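Local coordinates for ethylbenzene dehydrogenase alpha-subunit (Aromatoleum aromaticum, PDB 2IVF), which is a molybdenum-containing subunit of the molybdopterin oxidoreductase family that holds two pterin guanine dinucleotide cofactors, a molybdenum atom and an iron/sulfur cluster, at residues L83-P88 against P191-G196; W87-C92 against E660-C665; Y261-H266 against S666-F671. All coordinates share one frame; numbering follows the deposited sequence.

Contact 1: residues L83-P88 against P191-G196; sequences LNICWP and PHVHAG. With MD1 (phosphoric acid 4-(2-amino-4-oxo-3,4,5,6,-tetrahydro-pteridin-6-yl)-2-hydroxy-3,4-dimercapto-but-3-en-yl ester guanylate ester), chain N; SF4 (iron/sulfur cluster), chain K; ACT (acetate ion), chain E.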
loop_
_atom_site.group_PDB
_atom_site.type_symbol
_atom_site.label_atom_id
_atom_site.label_comp_id
_atom_site.label_asym_id
_atom_site.label_seq_id
_atom_site.Cartn_x
_atom_site.Cartn_y
_atom_site.Cartn_z
ATOM N N LEU A 83 -7.006 -7.516 -9.334
ATOM C CA LEU A 83 -6.231 -7.769 -10.539
ATOM C C LEU A 83 -5.153 -6.712 -10.756
ATOM O O LEU A 83 -4.249 -6.933 -11.542
ATOM C CB LEU A 83 -7.158 -7.881 -11.738
ATOM C CG LEU A 83 -8.102 -9.098 -11.719
ATOM C CD1 LEU A 83 -7.477 -10.370 -11.134
ATOM C CD2 LEU A 83 -9.349 -8.770 -10.943
ATOM N N ASN A 84 -5.238 -5.607 -10.010
ATOM C CA ASN A 84 -4.171 -4.612 -9.917
ATOM C C ASN A 84 -2.856 -5.297 -9.715
ATOM O O ASN A 84 -2.762 -6.247 -9.012
ATOM C CB ASN A 84 -4.441 -3.484 -8.879
ATOM C CG ASN A 84 -4.744 -3.953 -7.465
ATOM O OD1 ASN A 84 -5.451 -3.243 -6.706
ATOM N ND2 ASN A 84 -4.217 -5.132 -7.068
ATOM N N ILE A 85 -1.842 -4.858 -10.442
ATOM C CA ILE A 85 -0.557 -5.512 -10.316
ATOM C C ILE A 85 0.231 -5.005 -9.108
ATOM O O ILE A 85 1.115 -4.166 -9.199
ATOM C CB ILE A 85 0.262 -5.481 -11.636
ATOM C CG1 ILE A 85 -0.521 -6.186 -12.751
ATOM C CG2 ILE A 85 1.603 -6.188 -11.425
ATOM C CD1 ILE A 85 -0.972 -7.683 -12.399
ATOM N N CYS A 86 -0.127 -5.518 -7.932
ATOM C CA CYS A 86 0.857 -5.647 -6.886
ATOM C C CYS A 86 1.889 -6.620 -7.414
ATOM O O CYS A 86 1.569 -7.451 -8.260
ATOM C CB CYS A 86 0.204 -6.133 -5.591
ATOM S SG CYS A 86 -1.113 -7.389 -5.886
ATOM N N TRP A 87 3.120 -6.531 -6.903
ATOM C CA TRP A 87 4.211 -7.357 -7.329
ATOM C C TRP A 87 5.161 -7.600 -6.161
ATOM O O TRP A 87 5.537 -6.666 -5.435
ATOM C CB TRP A 87 5.010 -6.741 -8.494
ATOM C CG TRP A 87 5.766 -7.814 -9.168
ATOM C CD1 TRP A 87 7.059 -8.169 -8.933
ATOM C CD2 TRP A 87 5.254 -8.754 -10.102
ATOM N NE1 TRP A 87 7.391 -9.256 -9.693
ATOM C CE2 TRP A 87 6.306 -9.626 -10.436
ATOM C CE3 TRP A 87 4.024 -8.910 -10.737
ATOM C CZ2 TRP A 87 6.172 -10.659 -11.378
ATOM C CZ3 TRP A 87 3.861 -9.973 -11.629
ATOM C CH2 TRP A 87 4.955 -10.813 -11.981
ATOM N N PRO A 88 5.559 -8.861 -5.978
ATOM C CA PRO A 88 4.978 -10.055 -6.596
ATOM C C PRO A 88 3.478 -10.004 -6.419
ATOM O O PRO A 88 3.015 -9.531 -5.386
ATOM C CB PRO A 88 5.599 -11.177 -5.791
ATOM C CG PRO A 88 6.927 -10.680 -5.428
ATOM C CD PRO A 88 6.710 -9.209 -5.113
ATOM N N PRO A 191 -0.298 -1.282 -22.226
ATOM C CA PRO A 191 -1.288 -1.574 -21.184
ATOM C C PRO A 191 -0.717 -2.517 -20.153
ATOM O O PRO A 191 -0.003 -3.476 -20.517
ATOM C CB PRO A 191 -2.417 -2.295 -21.959
ATOM C CG PRO A 191 -1.733 -2.888 -23.102
ATOM C CD PRO A 191 -0.646 -1.926 -23.488
ATOM N N HIS A 192 -1.033 -2.260 -18.874
ATOM C CA HIS A 192 -0.681 -3.179 -17.816
ATOM C C HIS A 192 -1.806 -4.187 -17.622
ATOM O O HIS A 192 -2.711 -4.261 -18.453
ATOM C CB HIS A 192 -0.324 -2.423 -16.524
ATOM C CG HIS A 192 0.806 -3.041 -15.772
ATOM N ND1 HIS A 192 0.891 -4.403 -15.558
ATOM C CD2 HIS A 192 1.878 -2.491 -15.137
ATOM C CE1 HIS A 192 1.999 -4.669 -14.882
ATOM N NE2 HIS A 192 2.605 -3.528 -14.597
ATOM N N VAL A 193 -1.740 -5.004 -16.582
ATOM C CA VAL A 193 -2.650 -6.106 -16.408
ATOM C C VAL A 193 -3.671 -5.770 -15.316
ATOM O O VAL A 193 -4.452 -6.630 -14.911
ATOM C CB VAL A 193 -1.874 -7.426 -16.135
ATOM C CG1 VAL A 193 -2.799 -8.668 -16.191
ATOM C CG2 VAL A 193 -0.737 -7.550 -17.148
ATOM N N HIS A 194 -3.699 -4.520 -14.870
ATOM C CA HIS A 194 -4.495 -4.194 -13.688
ATOM C C HIS A 194 -5.964 -4.492 -13.899
ATOM O O HIS A 194 -6.677 -4.752 -12.943
ATOM C CB HIS A 194 -4.412 -2.731 -13.326
ATOM C CG HIS A 194 -3.033 -2.183 -13.338
ATOM N ND1 HIS A 194 -2.027 -2.689 -12.545
ATOM C CD2 HIS A 194 -2.493 -1.168 -14.044
ATOM C CE1 HIS A 194 -0.917 -2.007 -12.775
ATOM N NE2 HIS A 194 -1.177 -1.063 -13.667
ATOM N N ALA A 195 -6.426 -4.328 -15.136
ATOM C CA ALA A 195 -7.835 -4.491 -15.499
ATOM C C ALA A 195 -8.164 -5.966 -15.553
ATOM O O ALA A 195 -9.322 -6.327 -15.700
ATOM C CB ALA A 195 -8.103 -3.857 -16.871
ATOM N N GLY A 196 -7.123 -6.799 -15.504
ATOM C CA GLY A 196 -7.279 -8.241 -15.574
ATOM C C GLY A 196 -6.519 -8.836 -16.746
ATOM O O GLY A 196 -6.328 -8.193 -17.758
HETATM P PB MD1 N . 0.077 2.442 -14.708
HETATM O O3B MD1 N . -0.745 2.673 -13.377
HETATM O O1B MD1 N . -0.170 1.040 -15.135
HETATM O O2B MD1 N . -0.009 3.587 -15.642
HETATM O O3A MD1 N . 1.563 2.496 -14.157
HETATM C C10 MD1 N . 2.269 1.326 -13.690
HETATM C C11 MD1 N . 3.556 1.884 -13.103
HETATM O O11 MD1 N . 3.142 2.409 -11.796
HETATM C C12 MD1 N . 4.552 0.779 -12.878
HETATM S S12 MD1 N . 4.087 -0.868 -12.869
HETATM C C13 MD1 N . 5.867 1.052 -12.601
HETATM S S13 MD1 N . 6.997 -0.163 -12.291
HETATM C C14 MD1 N . 6.409 2.431 -12.580
HETATM N N15 MD1 N . 6.980 2.920 -11.371
HETATM C C16 MD1 N . 7.379 4.226 -11.249
HETATM C C15 MD1 N . 8.034 4.583 -10.085
HETATM O O14 MD1 N . 8.266 3.743 -9.174
HETATM N N17 MD1 N . 8.333 5.903 -9.982
HETATM C C17 MD1 N . 8.065 6.804 -11.013
HETATM N N16 MD1 N . 8.427 8.063 -10.812
HETATM N N18 MD1 N . 7.470 6.409 -12.150
HETATM C C20 MD1 N . 7.137 5.142 -12.274
HETATM N N8 MD1 N . 6.582 4.726 -13.442
HETATM C C7 MD1 N . 6.098 3.396 -13.697
HETATM P PA MD1 N . -2.028 3.578 -13.018
HETATM O O1A MD1 N . -2.639 2.920 -11.824
HETATM O O2A MD1 N . -1.566 4.975 -12.859
HETATM O "O5'" MD1 N . -3.002 3.493 -14.258
HETATM C "C5'" MD1 N . -3.668 2.251 -14.453
HETATM C "C4'" MD1 N . -5.111 2.487 -14.632
HETATM O "O4'" MD1 N . -5.665 1.177 -14.645
HETATM C "C1'" MD1 N . -6.984 1.345 -14.125
HETATM N N9 MD1 N . -7.615 0.103 -13.657
HETATM C C4 MD1 N . -8.567 -0.524 -14.333
HETATM N N3 MD1 N . -9.123 -0.216 -15.529
HETATM C C2 MD1 N . -10.070 -0.998 -16.047
HETATM N N2 MD1 N . -10.624 -0.707 -17.254
HETATM N N1 MD1 N . -10.516 -2.066 -15.294
HETATM C C6 MD1 N . -9.999 -2.433 -14.075
HETATM O O6 MD1 N . -10.421 -3.447 -13.519
HETATM C C5 MD1 N . -8.965 -1.631 -13.566
HETATM N N7 MD1 N . -8.244 -1.630 -12.450
HETATM C C8 MD1 N . -7.422 -0.579 -12.524
HETATM C "C2'" MD1 N . -6.816 2.302 -12.949
HETATM O "O2'" MD1 N . -8.024 3.026 -12.611
HETATM C "C3'" MD1 N . -5.657 3.207 -13.393
HETATM O "O3'" MD1 N . -6.112 4.537 -13.757
HETATM FE FE1 SF4 K . -3.354 -6.441 -1.730
HETATM FE FE2 SF4 K . -3.294 -9.124 -2.141
HETATM FE FE3 SF4 K . -5.185 -7.666 -3.322
HETATM FE FE4 SF4 K . -2.577 -7.438 -4.143
HETATM S S1 SF4 K . -3.909 -9.248 -4.407
HETATM S S2 SF4 K . -4.114 -5.704 -3.731
HETATM S S3 SF4 K . -1.519 -7.764 -2.142
HETATM S S4 SF4 K . -4.952 -7.980 -1.052
HETATM C C ACT E . 5.158 -4.931 -12.979
HETATM O O ACT E . 4.818 -3.766 -13.118
HETATM O OXT ACT E . 5.807 -5.121 -11.911
HETATM C CH3 ACT E . 4.836 -5.961 -14.005
#
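With chi1 at -46°, CG of His194 sits opposite its own carbonyl carbon, and the imidazole is carried edge-on to the backbone of Ile85. There ND1 accepts a nearly straight hydrogen bond from Ile85 N at 3.0 Å, with Ile85 N almost exactly in the ring plane. With ND1 serving as the acceptor, NE2 is left to donate, and it reaches phosphate oxygen O1B of MD1 at 2.8 Å. One imidazole therefore ties the loop that carries a cluster ligand to the pyrophosphate of a cofactor, its rotation fixed at both nitrogens. This is the cofactor-binding core of a molybdopterin oxidoreductase, in which the iron/sulfur loop packs against the loop leading from strand 186-188 to helix 197-210. In the first loop Cys86 SG binds FE4 of the cluster at 2.3 Å; in the second, His192 lies beside dithiolene sulfur S12 of MD1. Ile85 bridges the histidines: its CG1 approaches the His192 ring obliquely, 3.6 Å from ND1, and also meets Val193 CB. That ND1 accepts from Val193 N, near the ring plane, while NE2 donates to O of an acetate, probably from the crystallisation liquor, at 2.7 Å. Gly196 N closes a type I turn onto Val193 O, and Leu83 CB rests 3.9 Å from Gly196 CA.

Contact 2: residues W87-C92 against E660-C665; sequences WPQGSC and EMTTPC. With MGD (2-amino-5,6-dimercapto-7-methyl-3,7,8a,9-tetrahydro-8-oxa-1,3,9,10-tetraaza-anthracen-4-one guanosine dinucleotide), chain M; SF4 (iron/sulfur cluster), chain K.
The sulfur of Cys665 lies over one face of the Trp87 indole, in a sulfur-aromatic contact that joins the iron/sulfur-binding loop of this molybdopterin oxidoreductase to the loop that follows strand 659-661. SG stands 3.9 Å from the centroid of the six-membered ring of Trp87, 30° off its normal and so displaced toward the rim. A chi1 of 63° places SG between the backbone N and carbonyl carbon of Cys665; from there it also meets Pro88 CB, while Cys665 CB packs tightly on Trp87 CZ2. The indole is also held at its edge, where NE1 donates to the carbonyl of Ala480, and the backbone of Trp87 runs beside MGD.

Gln89 and Thr662 cross at about a right angle. Gln89 CB lies against Thr663 O, and the bend at chi2 beyond it turns OE1 beside Thr662 CB, at 3.5 Å. The same OE1 takes a weak hydrogen bond from Ser91 N, and Gln89 NE2 donates to the carbonyls of His82 and Asn84, so the amide is gripped at both its polar atoms. Ser91 OG and Thr662 OG1 share a hydrogen bond of 3.0 Å, and Thr662 OG1 also meets Thr672 N of the neighbouring strand. Next along the loop, Cys92 SG binds FE2 of the cluster. A water links the two backbones, lying 2.7 Å from Gln89 O and accepting from Cys665 N at 2.9 Å.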
loop_
_atom_site.group_PDB
_atom_site.type_symbol
_atom_site.label_atom_id
_atom_site.label_comp_id
_atom_site.label_asym_id
_atom_site.label_seq_id
_atom_site.Cartn_x
_atom_site.Cartn_y
_atom_site.Cartn_z
ATOM N N TRP A 87 3.120 -6.531 -6.903
ATOM C CA TRP A 87 4.211 -7.357 -7.329
ATOM C C TRP A 87 5.161 -7.600 -6.161
ATOM O O TRP A 87 5.537 -6.666 -5.435
ATOM C CB TRP A 87 5.010 -6.741 -8.494
ATOM C CG TRP A 87 5.766 -7.814 -9.168
ATOM C CD1 TRP A 87 7.059 -8.169 -8.933
ATOM C CD2 TRP A 87 5.254 -8.754 -10.102
ATOM N NE1 TRP A 87 7.391 -9.256 -9.693
ATOM C CE2 TRP A 87 6.306 -9.626 -10.436
ATOM C CE3 TRP A 87 4.024 -8.910 -10.737
ATOM C CZ2 TRP A 87 6.172 -10.659 -11.378
ATOM C CZ3 TRP A 87 3.861 -9.973 -11.629
ATOM C CH2 TRP A 87 4.955 -10.813 -11.981
ATOM N N PRO A 88 5.559 -8.861 -5.978
ATOM C CA PRO A 88 4.978 -10.055 -6.596
ATOM C C PRO A 88 3.478 -10.004 -6.419
ATOM O O PRO A 88 3.015 -9.531 -5.386
ATOM C CB PRO A 88 5.599 -11.177 -5.791
ATOM C CG PRO A 88 6.927 -10.680 -5.428
ATOM C CD PRO A 88 6.710 -9.209 -5.113
ATOM N N GLN A 89 2.717 -10.426 -7.427
ATOM C CA GLN A 89 1.256 -10.288 -7.327
ATOM C C GLN A 89 0.782 -11.044 -6.111
ATOM O O GLN A 89 1.143 -12.186 -5.941
ATOM C CB GLN A 89 0.579 -10.772 -8.603
ATOM C CG GLN A 89 -0.559 -9.883 -9.072
ATOM C CD GLN A 89 -1.855 -10.198 -8.381
ATOM O OE1 GLN A 89 -2.052 -11.313 -7.901
ATOM N NE2 GLN A 89 -2.761 -9.202 -8.310
ATOM N N GLY A 90 -0.007 -10.420 -5.234
ATOM C CA GLY A 90 -0.286 -11.085 -3.967
ATOM C C GLY A 90 -1.128 -12.337 -4.145
ATOM O O GLY A 90 -0.986 -13.309 -3.386
ATOM N N SER A 91 -2.015 -12.310 -5.141
ATOM C CA SER A 91 -2.926 -13.406 -5.460
ATOM C C SER A 91 -3.603 -13.879 -4.211
ATOM O O SER A 91 -3.760 -15.089 -3.974
ATOM C CB SER A 91 -2.255 -14.636 -6.129
ATOM O OG SER A 91 -1.829 -14.286 -7.396
ATOM N N CYS A 92 -4.019 -12.899 -3.429
ATOM C CA CYS A 92 -4.648 -13.146 -2.160
ATOM C C CYS A 92 -6.088 -13.498 -2.327
ATOM O O CYS A 92 -6.818 -12.721 -2.923
ATOM C CB CYS A 92 -4.564 -11.871 -1.338
ATOM S SG CYS A 92 -2.959 -11.133 -1.252
ATOM N N GLU A 660 -12.396 -13.390 -13.243
ATOM C CA GLU A 660 -10.983 -13.228 -13.574
ATOM C C GLU A 660 -10.134 -14.216 -12.819
ATOM O O GLU A 660 -10.617 -15.004 -12.010
ATOM C CB GLU A 660 -10.534 -11.788 -13.233
ATOM C CG GLU A 660 -10.465 -10.835 -14.409
ATOM C CD GLU A 660 -9.323 -11.169 -15.356
ATOM O OE1 GLU A 660 -8.549 -12.097 -15.038
ATOM O OE2 GLU A 660 -9.200 -10.514 -16.407
ATOM N N MET A 661 -8.838 -14.178 -13.114
ATOM C CA MET A 661 -7.884 -14.962 -12.381
ATOM C C MET A 661 -6.695 -14.065 -12.152
ATOM O O MET A 661 -6.351 -13.297 -13.050
ATOM C CB MET A 661 -7.443 -16.096 -13.253
ATOM C CG MET A 661 -6.622 -17.112 -12.608
ATOM S SD MET A 661 -6.591 -18.529 -13.748
ATOM C CE MET A 661 -5.799 -17.784 -15.131
ATOM N N THR A 662 -6.068 -14.161 -10.983
ATOM C CA THR A 662 -4.884 -13.356 -10.722
ATOM C C THR A 662 -3.701 -13.825 -11.595
ATOM O O THR A 662 -3.793 -14.812 -12.300
ATOM C CB THR A 662 -4.526 -13.423 -9.272
ATOM O OG1 THR A 662 -4.341 -14.790 -8.915
ATOM C CG2 THR A 662 -5.652 -12.835 -8.434
ATOM N N THR A 663 -2.638 -13.032 -11.628
ATOM C CA THR A 663 -1.489 -13.309 -12.475
ATOM C C THR A 663 -0.279 -13.381 -11.587
ATOM O O THR A 663 0.457 -12.401 -11.438
ATOM C CB THR A 663 -1.273 -12.203 -13.521
ATOM O OG1 THR A 663 -1.092 -10.933 -12.862
ATOM C CG2 THR A 663 -2.487 -12.126 -14.443
ATOM N N PRO A 664 -0.071 -14.531 -10.964
ATOM C CA PRO A 664 1.030 -14.662 -9.991
ATOM C C PRO A 664 2.412 -14.855 -10.665
ATOM O O PRO A 664 2.530 -15.259 -11.856
ATOM C CB PRO A 664 0.653 -15.946 -9.251
ATOM C CG PRO A 664 -0.004 -16.749 -10.298
ATOM C CD PRO A 664 -0.794 -15.794 -11.107
ATOM N N CYS A 665 3.458 -14.646 -9.878
ATOM C CA CYS A 665 4.774 -15.044 -10.263
ATOM C C CYS A 665 5.294 -15.982 -9.170
ATOM O O CYS A 665 4.532 -16.456 -8.308
ATOM C CB CYS A 665 5.636 -13.809 -10.393
ATOM S SG CYS A 665 5.824 -12.906 -8.836
HETATM P PB MGD M . 10.418 0.364 -5.275
HETATM O O1B MGD M . 9.116 0.644 -4.611
HETATM O O2B MGD M . 10.767 1.269 -6.401
HETATM O O3B MGD M . 10.618 -1.107 -5.806
HETATM O O3A MGD M . 8.394 -2.342 -5.673
HETATM P PA MGD M . 9.947 -2.515 -5.351
HETATM O O1A MGD M . 10.027 -2.762 -3.907
HETATM O O2A MGD M . 10.536 -3.491 -6.248
HETATM O "O5'" MGD M . 11.606 0.445 -4.194
HETATM C "C5'" MGD M . 11.723 1.615 -3.371
HETATM C "C4'" MGD M . 13.075 1.621 -2.661
HETATM O "O4'" MGD M . 14.118 1.821 -3.604
HETATM C "C3'" MGD M . 13.047 2.911 -1.875
HETATM O "O3'" MGD M . 12.562 2.596 -0.576
HETATM C "C2'" MGD M . 14.522 3.331 -1.863
HETATM O "O2'" MGD M . 15.039 3.251 -0.521
HETATM C "C1'" MGD M . 15.198 2.310 -2.793
HETATM N N9 MGD M . 16.183 3.012 -3.650
HETATM C C8 MGD M . 15.987 4.069 -4.453
HETATM N N7 MGD M . 17.114 4.386 -5.101
HETATM C C5 MGD M . 18.044 3.482 -4.699
HETATM C C6 MGD M . 19.390 3.257 -4.950
HETATM O O6 MGD M . 20.100 3.949 -5.690
HETATM N N1 MGD M . 19.993 2.170 -4.310
HETATM C C2 MGD M . 19.343 1.310 -3.411
HETATM N N2 MGD M . 20.031 0.276 -2.817
HETATM N N3 MGD M . 18.038 1.532 -3.203
HETATM C C4 MGD M . 17.414 2.593 -3.800
HETATM C C10 MGD M . 7.949 -2.071 -6.951
HETATM C C11 MGD M . 6.810 -3.008 -7.268
HETATM O O11 MGD M . 5.840 -2.823 -6.320
HETATM C C12 MGD M . 6.251 -2.883 -8.693
HETATM S S12 MGD M . 7.282 -2.494 -10.064
HETATM C C13 MGD M . 4.912 -3.086 -8.913
HETATM S S13 MGD M . 4.291 -2.972 -10.523
HETATM C C14 MGD M . 3.991 -3.379 -7.779
HETATM N N15 MGD M . 3.313 -2.095 -7.441
HETATM C C16 MGD M . 2.861 -1.826 -6.135
HETATM C C17 MGD M . 2.107 -0.726 -5.816
HETATM O O17 MGD M . 1.794 0.126 -6.682
HETATM N N18 MGD M . 1.717 -0.560 -4.472
HETATM C C19 MGD M . 2.036 -1.449 -3.493
HETATM N N19 MGD M . 1.616 -1.190 -2.239
HETATM N N20 MGD M . 2.805 -2.493 -3.838
HETATM C C21 MGD M . 3.183 -2.707 -5.108
HETATM N N22 MGD M . 3.969 -3.807 -5.435
HETATM C C23 MGD M . 4.853 -3.825 -6.564
HETATM FE FE1 SF4 K . -3.354 -6.441 -1.730
HETATM FE FE2 SF4 K . -3.294 -9.124 -2.141
HETATM FE FE3 SF4 K . -5.185 -7.666 -3.322
HETATM FE FE4 SF4 K . -2.577 -7.438 -4.143
HETATM S S1 SF4 K . -3.909 -9.248 -4.407
HETATM S S2 SF4 K . -4.114 -5.704 -3.731
HETATM S S3 SF4 K . -1.519 -7.764 -2.142
HETATM S S4 SF4 K . -4.952 -7.980 -1.052
HETATM O O HOH W 1 2.770 -14.055 -7.080
#

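Contact 3: residues Y261-H266 against S666-F671; sequences YPSSYH and SGNPFF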
loop_
_atom_site.group_PDB
_atom_site.type_symbol
_atom_site.label_atom_id
_atom_site.label_comp_id
_atom_site.label_asym_id
_atom_site.label_seq_id
_atom_site.Cartn_x
_atom_site.Cartn_y
_atom_site.Cartn_z
ATOM N N TYR A 261 5.287 -5.450 -0.786
ATOM C CA TYR A 261 4.997 -6.894 -0.676
ATOM C C TYR A 261 4.459 -7.229 0.670
ATOM O O TYR A 261 4.940 -8.139 1.335
ATOM C CB TYR A 261 6.284 -7.689 -0.969
ATOM C CG TYR A 261 6.126 -9.142 -1.394
ATOM C CD1 TYR A 261 4.914 -9.692 -1.748
ATOM C CD2 TYR A 261 7.247 -9.939 -1.502
ATOM C CE1 TYR A 261 4.821 -11.007 -2.178
ATOM C CE2 TYR A 261 7.166 -11.223 -1.926
ATOM C CZ TYR A 261 5.960 -11.754 -2.302
ATOM O OH TYR A 261 5.930 -13.044 -2.744
ATOM N N PRO A 262 3.399 -6.509 1.096
ATOM C CA PRO A 262 2.863 -6.749 2.437
ATOM C C PRO A 262 2.270 -8.120 2.628
ATOM O O PRO A 262 2.273 -8.605 3.732
ATOM C CB PRO A 262 1.803 -5.666 2.609
ATOM C CG PRO A 262 1.410 -5.256 1.199
ATOM C CD PRO A 262 2.661 -5.458 0.375
ATOM N N SER A 263 1.814 -8.774 1.547
ATOM C CA SER A 263 1.217 -10.100 1.690
ATOM C C SER A 263 2.244 -11.118 2.134
ATOM O O SER A 263 1.850 -12.102 2.755
ATOM C CB SER A 263 0.531 -10.602 0.410
ATOM O OG SER A 263 1.418 -10.701 -0.667
ATOM N N SER A 264 3.527 -10.889 1.828
ATOM C CA SER A 264 4.548 -11.892 2.140
ATOM C C SER A 264 5.768 -11.365 2.848
ATOM O O SER A 264 6.716 -12.097 3.092
ATOM C CB SER A 264 4.878 -12.704 0.921
ATOM O OG SER A 264 3.736 -13.501 0.578
ATOM N N TYR A 265 5.714 -10.099 3.222
ATOM C CA TYR A 265 6.771 -9.475 4.043
ATOM C C TYR A 265 7.156 -10.360 5.232
ATOM O O TYR A 265 8.348 -10.434 5.638
ATOM C CB TYR A 265 6.237 -8.156 4.562
ATOM C CG TYR A 265 7.134 -7.344 5.458
ATOM C CD1 TYR A 265 7.187 -7.575 6.810
ATOM C CD2 TYR A 265 7.810 -6.241 4.971
ATOM C CE1 TYR A 265 7.956 -6.817 7.640
ATOM C CE2 TYR A 265 8.576 -5.439 5.830
ATOM C CZ TYR A 265 8.621 -5.720 7.157
ATOM O OH TYR A 265 9.305 -4.946 8.068
ATOM N N HIS A 266 6.150 -11.000 5.803
ATOM C CA HIS A 266 6.346 -11.849 6.991
ATOM C C HIS A 266 7.471 -12.860 6.859
ATOM O O HIS A 266 8.154 -13.176 7.858
ATOM C CB HIS A 266 5.043 -12.544 7.363
ATOM C CG HIS A 266 4.619 -13.642 6.432
ATOM N ND1 HIS A 266 4.981 -14.951 6.629
ATOM C CD2 HIS A 266 3.782 -13.640 5.365
ATOM C CE1 HIS A 266 4.416 -15.705 5.703
ATOM N NE2 HIS A 266 3.697 -14.933 4.909
ATOM N N SER A 666 6.589 -16.278 -9.216
ATOM C CA SER A 666 7.218 -17.152 -8.235
ATOM C C SER A 666 6.969 -16.772 -6.769
ATOM O O SER A 666 6.892 -17.669 -5.919
ATOM C CB SER A 666 8.733 -17.222 -8.500
ATOM O OG SER A 666 9.324 -15.949 -8.410
ATOM N N GLY A 667 6.853 -15.470 -6.490
ATOM C CA GLY A 667 6.830 -14.970 -5.122
ATOM C C GLY A 667 5.703 -15.568 -4.311
ATOM O O GLY A 667 5.944 -16.148 -3.268
ATOM N N ASN A 668 4.470 -15.431 -4.827
ATOM C CA ASN A 668 3.278 -16.000 -4.224
ATOM C C ASN A 668 2.704 -16.878 -5.331
ATOM O O ASN A 668 1.890 -16.414 -6.112
ATOM C CB ASN A 668 2.252 -14.945 -3.848
ATOM C CG ASN A 668 2.593 -14.150 -2.619
ATOM O OD1 ASN A 668 3.727 -14.151 -2.097
ATOM N ND2 ASN A 668 1.566 -13.469 -2.105
ATOM N N PRO A 669 3.202 -18.108 -5.442
ATOM C CA PRO A 669 3.065 -18.917 -6.656
ATOM C C PRO A 669 1.762 -19.730 -6.782
ATOM O O PRO A 669 1.771 -20.965 -6.958
ATOM C CB PRO A 669 4.285 -19.813 -6.590
ATOM C CG PRO A 669 4.475 -20.043 -5.102
ATOM C CD PRO A 669 3.981 -18.825 -4.388
ATOM N N PHE A 670 0.651 -19.002 -6.806
ATOM C CA PHE A 670 -0.686 -19.604 -6.858
ATOM C C PHE A 670 -1.582 -18.667 -7.597
ATOM O O PHE A 670 -1.487 -17.421 -7.415
ATOM C CB PHE A 670 -1.280 -19.881 -5.443
ATOM C CG PHE A 670 -0.772 -18.970 -4.361
ATOM C CD1 PHE A 670 -1.393 -17.760 -4.083
ATOM C CD2 PHE A 670 0.306 -19.348 -3.581
ATOM C CE1 PHE A 670 -0.904 -16.919 -3.092
ATOM C CE2 PHE A 670 0.819 -18.528 -2.593
ATOM C CZ PHE A 670 0.189 -17.311 -2.312
ATOM N N PHE A 671 -2.444 -19.244 -8.443
ATOM C CA PHE A 671 -3.472 -18.473 -9.141
ATOM C C PHE A 671 -4.720 -18.443 -8.303
ATOM O O PHE A 671 -5.082 -19.441 -7.665
ATOM C CB PHE A 671 -3.849 -19.178 -10.436
ATOM C CG PHE A 671 -2.889 -18.973 -11.533
ATOM C CD1 PHE A 671 -1.714 -19.693 -11.595
ATOM C CD2 PHE A 671 -3.154 -18.041 -12.517
ATOM C CE1 PHE A 671 -0.817 -19.507 -12.643
ATOM C CE2 PHE A 671 -2.270 -17.847 -13.570
ATOM C CZ PHE A 671 -1.101 -18.591 -13.621
#
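Asn668 meets three side chains of the 261-266 segment through a single amide. Its OD1 accepts from Tyr261 OH at 2.5 Å and from Ser264 OG at 2.8 Å, and the two hydroxyls arrive from opposite faces of the carbonyl plane. The phenol stands well above that plane, 45° out of it, whereas the serine is tilted from it by only 22°. On the other branch, ND2 donates to Ser263 OG at 3.1 Å in a bent bond and also to the carbonyl of Gly90, next to the iron/sulfur cluster. With both ends engaged, the amide has its rotation fixed.

What brings the phenol here is a chi1 of -159°, which swings the Tyr261 ring away from its backbone N and toward the 666-671 loop. Its OH comes within 3.0 Å of Gly667 C, at the edge of the ring. Ser264 CB leans over one face of the same ring, and the Ser264 backbone N donates to Tyr261 O within the same loop. Farther out, Trp257 meets the Tyr261 ring edge-to-face. The 261-264 loop thus lies between helix 257-260 and helix 265-274, with Pro262 and Tyr265 packing on Leu29 of the beta-subunit, while Asn668 precedes strand 670-676, the middle strand of an antiparallel sheet.

All three contacts lie close to the iron/sulfur cluster; contacts 1 and 2 also touch the pterin cofactors. Contacts 1 and 2 start from one continuous loop, 83-92, share Trp87 and Pro88, and have centres about 8 Å apart; each supplies a cysteine ligand to the cluster. Between them Ile85 CD1 packs on Thr663 OG1 at 3.3 Å. Contact 3 lies about 8 Å from contact 2, centre to centre, and is joined to it by Pro664 CB packing on Phe670 O at 3.2 Å, and by neighbouring strands 659-661 and 670-676. Contacts 1 and 3, with centres about 14 Å apart, still meet where Pro88 CG touches Tyr261 CZ at 3.4 Å. Contact 1 faces MD1, whereas contact 3 reaches the beta-subunit.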